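PDB 4HBS: putative hydrolase from Bacteroides ovatus, which is of uncharacterised function but folds as a five-bladed beta-propeller and is probably a hydrolase, perhaps one acting on glycosides. Local coordinates for residues Met100-Gly105 / Glu109-Leu114. Numbering follows the deposited sequence.
Sequences MVQTPG and ENLVWL
Val101 and Val112 pair through their backbones in a beta hairpin, the third and fourth strands of a four-stranded propeller blade. Strand 98-102 runs antiparallel to edge strand 111-113. Val101 N donates to Val112 O at 3.0 Å, and Val112 N returns a bond to Val101 O at 2.8 Å. Past the strand end, Thr103 N binds Asn110 O at 3.0 Å.

Side-chain hydrogen bonds tie the pair together near the turn. The amide of Asn110 sends ND2 to Thr103 OG1 at 2.9 Å, nearly straight at 167°, with the hydroxyl in the amide plane. Thr103 chi1 of 56° sets OG1 between its own N and carbonyl carbon, within range of that amide. Asn110 OD1 accepts from Lys107 N inside the turn. With an alanine at Asn110, Thr103 OG1 would probably lose its amide donor and Lys107 N its acceptor, freeing the turn to shift. Gln102 OE1 bonds with Trp73 NE1, and Gln102 NE2 with the hydroxyl of Tyr45.

Apolar contacts lie on both faces. On one, Val101 CG2 meets Leu114 CD1 at 3.5 Å. On the other, Gln102 CG packs alongside Leu111 CD2. Met100 lies over one face of the Trp113 ring, which also stacks with Trp55. The selenomethionine chain bends at chi2 and chi3, and CE ends beside Trp113 CH2 and Leu111 CD2. Met100 CG makes a CH-pi contact, 3.8 Å from the centroid of the Trp113 six-membered ring.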
HETATM    1  N   MSE A 100       5.614   3.815 -10.733  1.00 39.01           N
HETATM    2  CA  MSE A 100       5.539   5.206 -11.179  1.00 38.41           C
HETATM    3  C   MSE A 100       6.393   6.083 -10.254  1.00 44.46           C
HETATM    4  O   MSE A 100       6.654   5.691  -9.116  1.00 43.55           O
HETATM    5  CB  MSE A 100       4.050   5.639 -11.158  1.00 38.52           C
HETATM    6  CG  MSE A 100       3.780   7.105 -11.507  1.00 43.15           C
HETATM    7 SE   MSE A 100       3.651   8.211  -9.971  0.75 47.69          SE
HETATM    8  CE  MSE A 100       1.988   7.762  -9.466  1.00 42.87           C
ATOM      9  N   VAL A 101       6.862   7.235 -10.761  1.00 43.99           N
ATOM     10  CA  VAL A 101       7.628   8.223  -9.986  1.00 45.13           C
ATOM     11  C   VAL A 101       6.876   9.535 -10.035  1.00 49.92           C
ATOM     12  O   VAL A 101       6.619  10.031 -11.128  1.00 50.15           O
ATOM     13  CB  VAL A 101       9.092   8.440 -10.477  1.00 49.95           C
ATOM     14  CG1 VAL A 101       9.792   9.468  -9.594  1.00 50.58           C
ATOM     15  CG2 VAL A 101       9.882   7.137 -10.504  1.00 49.53           C
ATOM     16  N   GLN A 102       6.529  10.098  -8.873  1.00 46.42           N
ATOM     17  CA  GLN A 102       5.869  11.396  -8.787  1.00 46.71           C
ATOM     18  C   GLN A 102       6.921  12.430  -8.521  1.00 53.91           C
ATOM     19  O   GLN A 102       7.631  12.298  -7.527  1.00 54.86           O
ATOM     20  CB  GLN A 102       4.840  11.410  -7.666  1.00 46.86           C
ATOM     21  CG  GLN A 102       4.161  12.763  -7.436  1.00 53.78           C
ATOM     22  CD  GLN A 102       3.313  12.791  -6.203  1.00 65.01           C
ATOM     23  OE1 GLN A 102       3.257  11.841  -5.434  1.00 61.23           O
ATOM     24  NE2 GLN A 102       2.676  13.910  -5.957  1.00 59.85           N
ATOM     25  N   THR A 103       7.015  13.475  -9.366  1.00 51.38           N
ATOM     26  CA  THR A 103       7.972  14.568  -9.180  1.00 52.41           C
ATOM     27  C   THR A 103       7.263  15.750  -8.522  1.00 58.09           C
ATOM     28  O   THR A 103       6.039  15.837  -8.606  1.00 56.49           O
ATOM     29  CB  THR A 103       8.557  14.983 -10.534  1.00 55.27           C
ATOM     30  OG1 THR A 103       7.479  15.331 -11.415  1.00 55.52           O
ATOM     31  CG2 THR A 103       9.412  13.901 -11.148  1.00 50.34           C
ATOM     32  N   PRO A 104       7.987  16.722  -7.918  1.00 57.30           N
ATOM     33  CA  PRO A 104       7.294  17.892  -7.333  1.00 57.80           C
ATOM     34  C   PRO A 104       6.442  18.657  -8.361  1.00 62.79           C
ATOM     35  O   PRO A 104       6.913  18.870  -9.483  1.00 64.06           O
ATOM     36  CB  PRO A 104       8.451  18.755  -6.819  1.00 60.84           C
ATOM     37  CG  PRO A 104       9.559  17.797  -6.589  1.00 64.54           C
ATOM     38  CD  PRO A 104       9.444  16.799  -7.689  1.00 59.28           C
ATOM     39  N   GLY A 105       5.202  19.020  -7.986  1.00 58.28           N
ATOM     40  CA  GLY A 105       4.295  19.771  -8.859  1.00 58.39           C
ATOM     41  C   GLY A 105       2.819  19.495  -8.636  1.00 61.12           C
ATOM     42  O   GLY A 105       2.005  20.420  -8.675  1.00 61.85           O
ATOM     43  N   GLU A 109       1.177  15.706 -15.344  1.00 54.47           N
ATOM     44  CA  GLU A 109       2.509  15.705 -15.957  1.00 55.23           C
ATOM     45  C   GLU A 109       3.588  15.204 -14.981  1.00 58.95           C
ATOM     46  O   GLU A 109       4.625  14.725 -15.436  1.00 60.03           O
ATOM     47  CB  GLU A 109       2.893  17.114 -16.490  1.00 58.64           C
ATOM     48  CG  GLU A 109       2.792  18.258 -15.484  1.00 72.42           C
ATOM     49  CD  GLU A 109       3.116  19.657 -15.987  1.00102.88           C
ATOM     50  OE1 GLU A 109       3.399  19.820 -17.198  1.00106.26           O
ATOM     51  OE2 GLU A 109       3.065  20.600 -15.164  1.00 98.06           O
ATOM     52  N   ASN A 110       3.354  15.324 -13.651  1.00 53.82           N
ATOM     53  CA  ASN A 110       4.308  14.904 -12.634  1.00 52.95           C
ATOM     54  C   ASN A 110       4.228  13.410 -12.307  1.00 55.73           C
ATOM     55  O   ASN A 110       5.162  12.898 -11.706  1.00 56.23           O
ATOM     56  CB  ASN A 110       4.134  15.724 -11.375  1.00 51.84           C
ATOM     57  CG  ASN A 110       4.386  17.197 -11.611  1.00 63.27           C
ATOM     58  OD1 ASN A 110       3.455  18.000 -11.755  1.00 52.74           O
ATOM     59  ND2 ASN A 110       5.652  17.573 -11.716  1.00 51.47           N
ATOM     60  N   LEU A 111       3.153  12.708 -12.692  1.00 50.32           N
ATOM     61  CA  LEU A 111       3.050  11.265 -12.481  1.00 48.06           C
ATOM     62  C   LEU A 111       3.794  10.580 -13.628  1.00 51.62           C
ATOM     63  O   LEU A 111       3.231  10.445 -14.712  1.00 52.68           O
ATOM     64  CB  LEU A 111       1.568  10.825 -12.438  1.00 46.85           C
ATOM     65  CG  LEU A 111       0.657  11.525 -11.418  1.00 51.16           C
ATOM     66  CD1 LEU A 111      -0.694  10.831 -11.342  1.00 49.86           C
ATOM     67  CD2 LEU A 111       1.290  11.577 -10.033  1.00 53.43           C
ATOM     68  N   VAL A 112       5.072  10.211 -13.420  1.00 46.70           N
ATOM     69  CA  VAL A 112       5.902   9.591 -14.468  1.00 46.75           C
ATOM     70  C   VAL A 112       5.745   8.062 -14.427  1.00 49.94           C
ATOM     71  O   VAL A 112       6.486   7.382 -13.715  1.00 49.14           O
ATOM     72  CB  VAL A 112       7.387  10.022 -14.346  1.00 51.39           C
ATOM     73  CG1 VAL A 112       8.211   9.479 -15.508  1.00 51.63           C
ATOM     74  CG2 VAL A 112       7.498  11.549 -14.275  1.00 52.58           C
ATOM     75  N   TRP A 113       4.805   7.528 -15.229  1.00 46.43           N
ATOM     76  CA  TRP A 113       4.522   6.084 -15.285  1.00 45.54           C
ATOM     77  C   TRP A 113       5.680   5.371 -15.965  1.00 51.80           C
ATOM     78  O   TRP A 113       5.879   5.553 -17.177  1.00 53.67           O
ATOM     79  CB  TRP A 113       3.194   5.808 -16.035  1.00 43.83           C
ATOM     80  CG  TRP A 113       2.037   6.539 -15.437  1.00 44.52           C
ATOM     81  CD1 TRP A 113       1.593   7.787 -15.777  1.00 48.26           C
ATOM     82  CD2 TRP A 113       1.346   6.180 -14.234  1.00 43.22           C
ATOM     83  NE1 TRP A 113       0.635   8.209 -14.885  1.00 47.59           N
ATOM     84  CE2 TRP A 113       0.479   7.250 -13.911  1.00 47.97           C
ATOM     85  CE3 TRP A 113       1.374   5.057 -13.399  1.00 43.11           C
ATOM     86  CZ2 TRP A 113      -0.363   7.219 -12.787  1.00 46.22           C
ATOM     87  CZ3 TRP A 113       0.568   5.038 -12.276  1.00 44.06           C
ATOM     88  CH2 TRP A 113      -0.303   6.102 -11.986  1.00 44.95           C
ATOM     89  N   LEU A 114       6.472   4.581 -15.199  1.00 47.06           N
ATOM     90  CA  LEU A 114       7.627   3.854 -15.744  1.00 47.35           C
ATOM     91  C   LEU A 114       7.122   2.522 -16.247  1.00 51.68           C
ATOM     92  O   LEU A 114       7.498   1.454 -15.737  1.00 51.46           O
ATOM     93  CB  LEU A 114       8.721   3.672 -14.676  1.00 47.25           C
ATOM     94  CG  LEU A 114       9.194   4.909 -13.937  1.00 51.42           C
ATOM     95  CD1 LEU A 114      10.094   4.516 -12.829  1.00 51.17           C
ATOM     96  CD2 LEU A 114       9.874   5.880 -14.871  1.00 55.41           C
TER